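Local coordinates for gene 2 protein (Enterobacteria phage Sf6, PDB 5C12) that forms the nuclease domain of the large terminase subunit, which binds metal ions in its active site and cuts DNA during viral genome packaging, at residues 61-75 and 82-96. The protein carries 1 engineered substitution. Residues are numbered along the deposited sequence; the frame is centred on the assembly and turned at random.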
loop_
_atom_site.group_PDB
_atom_site.type_symbol
_atom_site.label_atom_id
_atom_site.label_comp_id
_atom_site.label_asym_id
_atom_site.label_seq_id
_atom_site.Cartn_x
_atom_site.Cartn_y
_atom_site.Cartn_z
ATOM N N LYS A 61 6.449 4.053 -12.081
ATOM C CA LYS A 61 5.273 4.275 -11.270
ATOM C C LYS A 61 4.700 2.973 -10.721
ATOM O O LYS A 61 5.013 1.891 -11.210
ATOM C CB LYS A 61 4.215 4.976 -12.104
ATOM C CG LYS A 61 4.687 6.347 -12.606
ATOM C CD LYS A 61 3.878 6.890 -13.743
ATOM C CE LYS A 61 4.300 8.311 -14.033
ATOM N NZ LYS A 61 5.745 8.418 -14.357
ATOM N N GLY A 62 3.835 3.079 -9.726
ATOM C CA GLY A 62 3.281 1.896 -9.102
ATOM C C GLY A 62 1.773 1.881 -9.060
ATOM O O GLY A 62 1.124 2.949 -9.001
ATOM N N TYR A 63 1.212 0.685 -9.111
ATOM C CA TYR A 63 -0.204 0.444 -8.911
ATOM C C TYR A 63 -0.398 -0.838 -8.135
ATOM O O TYR A 63 0.320 -1.805 -8.336
ATOM C CB TYR A 63 -0.907 0.338 -10.254
ATOM C CG TYR A 63 -2.353 -0.086 -10.201
ATOM C CD1 TYR A 63 -2.710 -1.412 -10.131
ATOM C CD2 TYR A 63 -3.368 0.847 -10.214
ATOM C CE1 TYR A 63 -4.028 -1.803 -10.085
ATOM C CE2 TYR A 63 -4.672 0.471 -10.170
ATOM C CZ TYR A 63 -5.013 -0.843 -10.099
ATOM O OH TYR A 63 -6.350 -1.195 -10.095
ATOM N N ALA A 64 -1.383 -0.841 -7.262
ATOM C CA ALA A 64 -1.734 -2.040 -6.513
ATOM C C ALA A 64 -3.230 -2.102 -6.365
ATOM O O ALA A 64 -3.880 -1.063 -6.290
ATOM C CB ALA A 64 -1.069 -2.037 -5.158
ATOM N N SER A 65 -3.794 -3.304 -6.337
ATOM C CA SER A 65 -5.210 -3.445 -6.080
ATOM C C SER A 65 -5.473 -4.681 -5.252
ATOM O O SER A 65 -4.799 -5.703 -5.421
ATOM C CB SER A 65 -5.986 -3.537 -7.390
ATOM O OG SER A 65 -7.376 -3.544 -7.151
ATOM N N ARG A 66 -6.462 -4.587 -4.371
ATOM C CA ARG A 66 -6.904 -5.740 -3.604
ATOM C C ARG A 66 -8.410 -5.820 -3.586
ATOM O O ARG A 66 -9.111 -4.798 -3.696
ATOM C CB ARG A 66 -6.379 -5.636 -2.175
ATOM C CG ARG A 66 -6.943 -4.497 -1.346
ATOM C CD ARG A 66 -6.259 -4.373 -0.001
ATOM N NE ARG A 66 -6.699 -3.205 0.768
ATOM C CZ ARG A 66 -7.622 -3.206 1.718
ATOM N NH1 ARG A 66 -8.268 -4.316 2.065
ATOM N NH2 ARG A 66 -7.886 -2.083 2.365
ATOM N N HIS A 67 -8.913 -7.026 -3.408
ATOM C CA HIS A 67 -10.312 -7.285 -3.160
ATOM C C HIS A 67 -10.343 -7.760 -1.724
ATOM O O HIS A 67 -9.866 -8.851 -1.420
ATOM C CB HIS A 67 -10.840 -8.350 -4.123
ATOM C CG HIS A 67 -12.256 -8.750 -3.866
ATOM N ND1 HIS A 67 -12.854 -9.823 -4.500
ATOM C CD2 HIS A 67 -13.194 -8.234 -3.038
ATOM C CE1 HIS A 67 -14.097 -9.949 -4.073
ATOM N NE2 HIS A 67 -14.331 -8.993 -3.193
ATOM N N GLY A 68 -10.871 -6.945 -0.812
ATOM C CA GLY A 68 -10.754 -7.272 0.592
ATOM C C GLY A 68 -9.309 -7.530 0.962
ATOM O O GLY A 68 -8.412 -6.751 0.677
ATOM N N SER A 69 -9.070 -8.677 1.599
ATOM C CA SER A 69 -7.750 -9.002 2.085
ATOM C C SER A 69 -6.893 -9.772 1.072
ATOM O O SER A 69 -5.859 -10.313 1.449
ATOM C CB SER A 69 -7.875 -9.819 3.385
ATOM O OG SER A 69 -8.535 -9.026 4.385
ATOM N N VAL A 70 -7.319 -9.843 -0.184
ATOM C CA VAL A 70 -6.536 -10.566 -1.202
ATOM C C VAL A 70 -6.027 -9.587 -2.249
ATOM O O VAL A 70 -6.821 -8.971 -2.956
ATOM C CB VAL A 70 -7.352 -11.675 -1.884
ATOM C CG1 VAL A 70 -6.473 -12.413 -2.904
ATOM C CG2 VAL A 70 -7.879 -12.666 -0.844
ATOM N N VAL A 71 -4.711 -9.417 -2.322
ATOM C CA VAL A 71 -4.064 -8.578 -3.341
ATOM C C VAL A 71 -4.112 -9.281 -4.713
ATOM O O VAL A 71 -3.714 -10.438 -4.836
ATOM C CB VAL A 71 -2.607 -8.251 -2.943
ATOM C CG1 VAL A 71 -1.926 -7.354 -3.990
ATOM C CG2 VAL A 71 -2.546 -7.577 -1.572
ATOM N N LYS A 72 -4.622 -8.595 -5.731
ATOM C CA LYS A 72 -4.844 -9.212 -7.031
ATOM C C LYS A 72 -4.022 -8.626 -8.186
ATOM O O LYS A 72 -3.866 -9.287 -9.211
ATOM C CB LYS A 72 -6.329 -9.233 -7.378
ATOM C CG LYS A 72 -6.959 -7.910 -7.595
ATOM C CD LYS A 72 -8.401 -8.070 -8.081
ATOM C CE LYS A 72 -9.032 -6.710 -8.330
ATOM N NZ LYS A 72 -10.418 -6.909 -8.809
ATOM N N ARG A 73 -3.503 -7.410 -8.038
ATOM C CA ARG A 73 -2.668 -6.806 -9.064
ATOM C C ARG A 73 -1.585 -5.952 -8.457
ATOM O O ARG A 73 -1.831 -5.183 -7.519
ATOM C CB ARG A 73 -3.478 -5.946 -10.061
ATOM C CG ARG A 73 -2.680 -5.586 -11.310
ATOM C CD ARG A 73 -3.341 -4.591 -12.219
ATOM N NE ARG A 73 -4.653 -5.031 -12.666
ATOM C CZ ARG A 73 -4.879 -5.738 -13.762
ATOM N NH1 ARG A 73 -3.875 -6.126 -14.527
ATOM N NH2 ARG A 73 -6.117 -6.063 -14.087
ATOM N N ILE A 74 -0.381 -6.114 -8.983
ATOM C CA ILE A 74 0.761 -5.238 -8.714
ATOM C C ILE A 74 1.412 -4.893 -10.038
ATOM O O ILE A 74 1.875 -5.775 -10.784
ATOM C CB ILE A 74 1.821 -5.930 -7.810
ATOM C CG1 ILE A 74 1.247 -6.327 -6.434
ATOM C CG2 ILE A 74 3.055 -5.078 -7.697
ATOM C CD1 ILE A 74 0.886 -5.192 -5.481
ATOM N N ALA A 75 1.414 -3.616 -10.404
ATOM C CA ALA A 75 1.823 -3.230 -11.738
ATOM C C ALA A 75 2.771 -2.065 -11.683
ATOM O O ALA A 75 2.647 -1.196 -10.834
ATOM C CB ALA A 75 0.600 -2.860 -12.617
ATOM N N ILE A 82 3.542 12.206 -15.999
ATOM C CA ILE A 82 2.637 12.120 -14.878
ATOM C C ILE A 82 1.194 11.904 -15.313
ATOM O O ILE A 82 0.449 11.183 -14.663
ATOM C CB ILE A 82 2.761 13.364 -13.963
ATOM C CG1 ILE A 82 1.917 13.205 -12.704
ATOM C CG2 ILE A 82 2.335 14.602 -14.671
ATOM C CD1 ILE A 82 2.676 12.644 -11.562
ATOM N N ASN A 83 0.794 12.539 -16.412
ATOM C CA ASN A 83 -0.582 12.399 -16.874
ATOM C C ASN A 83 -0.849 11.050 -17.537
ATOM O O ASN A 83 -1.892 10.443 -17.306
ATOM C CB ASN A 83 -0.955 13.566 -17.788
ATOM C CG ASN A 83 -0.745 14.899 -17.112
ATOM O OD1 ASN A 83 0.157 15.652 -17.473
ATOM N ND2 ASN A 83 -1.545 15.174 -16.085
ATOM N N GLU A 84 0.109 10.559 -18.320
ATOM C CA GLU A 84 0.006 9.218 -18.877
ATOM C C GLU A 84 -0.058 8.188 -17.752
ATOM O O GLU A 84 -0.831 7.227 -17.788
ATOM C CB GLU A 84 1.210 8.926 -19.783
ATOM C CG GLU A 84 1.227 9.768 -21.041
ATOM C CD GLU A 84 2.514 9.639 -21.830
ATOM O OE1 GLU A 84 3.580 9.454 -21.216
ATOM O OE2 GLU A 84 2.452 9.719 -23.066
ATOM N N GLY A 85 0.731 8.414 -16.714
ATOM C CA GLY A 85 0.708 7.538 -15.566
ATOM C C GLY A 85 -0.660 7.478 -14.882
ATOM O O GLY A 85 -1.160 6.409 -14.511
ATOM N N ALA A 86 -1.299 8.629 -14.708
ATOM C CA ALA A 86 -2.606 8.625 -14.071
ATOM C C ALA A 86 -3.660 7.986 -14.983
ATOM O O ALA A 86 -4.584 7.346 -14.508
ATOM C CB ALA A 86 -3.011 10.054 -13.683
ATOM N N ASP A 87 -3.534 8.170 -16.285
ATOM C CA ASP A 87 -4.438 7.505 -17.232
ATOM C C ASP A 87 -4.276 5.991 -17.106
ATOM O O ASP A 87 -5.243 5.232 -17.043
ATOM C CB ASP A 87 -4.128 7.908 -18.655
ATOM C CG ASP A 87 -5.102 7.308 -19.647
ATOM O OD1 ASP A 87 -6.326 7.406 -19.405
ATOM O OD2 ASP A 87 -4.649 6.737 -20.663
ATOM N N TRP A 88 -3.027 5.557 -17.060
ATOM C CA TRP A 88 -2.720 4.141 -16.898
ATOM C C TRP A 88 -3.332 3.563 -15.625
ATOM O O TRP A 88 -3.993 2.515 -15.643
ATOM C CB TRP A 88 -1.199 3.982 -16.931
ATOM C CG TRP A 88 -0.680 2.651 -16.397
ATOM C CD1 TRP A 88 -0.724 1.435 -17.030
ATOM C CD2 TRP A 88 0.005 2.440 -15.170
ATOM N NE1 TRP A 88 -0.131 0.476 -16.237
ATOM C CE2 TRP A 88 0.337 1.069 -15.103
ATOM C CE3 TRP A 88 0.363 3.265 -14.097
ATOM C CZ2 TRP A 88 0.997 0.518 -14.018
ATOM C CZ3 TRP A 88 1.012 2.711 -13.030
ATOM C CH2 TRP A 88 1.311 1.344 -12.991
ATOM N N ALA A 89 -3.116 4.238 -14.497
ATOM C CA ALA A 89 -3.539 3.716 -13.212
ATOM C C ALA A 89 -5.049 3.740 -13.049
ATOM O O ALA A 89 -5.636 2.813 -12.509
ATOM C CB ALA A 89 -2.904 4.508 -12.110
ATOM N N THR A 90 -5.685 4.810 -13.520
ATOM C CA THR A 90 -7.136 4.878 -13.419
ATOM C C THR A 90 -7.792 3.859 -14.342
ATOM O O THR A 90 -8.820 3.281 -14.004
ATOM C CB THR A 90 -7.697 6.304 -13.696
ATOM O OG1 THR A 90 -7.270 6.788 -14.972
ATOM C CG2 THR A 90 -7.238 7.267 -12.587
ATOM N N SER A 91 -7.202 3.629 -15.508
ATOM C CA SER A 91 -7.704 2.581 -16.391
ATOM C C SER A 91 -7.570 1.207 -15.740
ATOM O O SER A 91 -8.475 0.389 -15.839
ATOM C CB SER A 91 -6.987 2.624 -17.728
ATOM O OG SER A 91 -7.454 3.735 -18.475
ATOM N N LEU A 92 -6.463 0.948 -15.054
ATOM C CA LEU A 92 -6.344 -0.302 -14.281
ATOM C C LEU A 92 -7.416 -0.407 -13.197
ATOM O O LEU A 92 -8.005 -1.468 -12.998
ATOM C CB LEU A 92 -4.945 -0.478 -13.672
ATOM C CG LEU A 92 -3.840 -0.872 -14.663
ATOM C CD1 LEU A 92 -2.516 -0.856 -13.921
ATOM C CD2 LEU A 92 -4.118 -2.227 -15.281
ATOM N N ALA A 93 -7.683 0.693 -12.502
ATOM C CA ALA A 93 -8.695 0.688 -11.462
ATOM C C ALA A 93 -10.063 0.327 -12.051
ATOM O O ALA A 93 -10.838 -0.440 -11.464
ATOM C CB ALA A 93 -8.742 2.047 -10.766
ATOM N N ILE A 94 -10.377 0.894 -13.206
ATOM C CA ILE A 94 -11.594 0.526 -13.887
ATOM C C ILE A 94 -11.605 -0.963 -14.253
ATOM O O ILE A 94 -12.596 -1.660 -14.005
ATOM C CB ILE A 94 -11.792 1.426 -15.115
ATOM C CG1 ILE A 94 -12.082 2.848 -14.639
ATOM C CG2 ILE A 94 -12.923 0.902 -16.011
ATOM C CD1 ILE A 94 -11.896 3.865 -15.724
ATOM N N GLU A 95 -10.513 -1.452 -14.832
ATOM C CA GLU A 95 -10.406 -2.855 -15.230
ATOM C C GLU A 95 -10.576 -3.789 -14.026
ATOM O O GLU A 95 -11.173 -4.872 -14.143
ATOM C CB GLU A 95 -9.057 -3.078 -15.911
ATOM C CG GLU A 95 -8.842 -4.470 -16.449
ATOM C CD GLU A 95 -7.546 -4.609 -17.237
ATOM O OE1 GLU A 95 -6.809 -3.610 -17.380
ATOM O OE2 GLU A 95 -7.263 -5.723 -17.721
ATOM N N ASP A 96 -10.090 -3.345 -12.869
ATOM C CA ASP A 96 -10.120 -4.137 -11.654
ATOM C C ASP A 96 -11.435 -4.026 -10.886
ATOM O O ASP A 96 -11.604 -4.686 -9.860
ATOM C CB ASP A 96 -8.968 -3.735 -10.727
ATOM C CG ASP A 96 -7.623 -4.269 -11.202
ATOM O OD1 ASP A 96 -7.623 -5.269 -11.948
ATOM O OD2 ASP A 96 -6.580 -3.669 -10.859
HETATM O O HOH W 1 -4.861 -7.021 -17.191
HETATM O O HOH W 2 -7.424 -7.803 -15.863
#
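The side chains of Y63, K72 and R73 converge on D96, so that a single residue binds both strands of a β-hairpin in the RNase H-like nuclease fold. R73 takes the carboxylate side-on, NE to D96 OD2 at 3.0 Å and NH2 to D96 OD1 at 2.7 Å, with guanidinium and carboxylate nearly coplanar (22° apart). That grip uses the syn lone pair of OD2, whereas Y63 OH donates to D96 OD2 from the anti side, at 2.6 Å; S49 on strand 47-52 also bonds this hydroxyl. A classic bulge, K72 and R73 opposite S65, turns both basic residues toward D96, and K72 NZ donates to D96 O at 2.7 Å, in the carbonyl plane on a lone pair. Two waters link R73 to E95.

One helical turn before D96, L92 packs against the hairpin. Its CB sits over one face of the Y63 ring, a CH-π contact 3.7 Å from the centroid, and its CD2 lies over the guanidinium of R73. Farther back along the helix, toward the metal-binding end where G62 nears D52, W88 CH2 packs 3.7 Å from Y63 CB. At G85, bare of a side chain, K61 CD rests 3.7 Å from G85 CA.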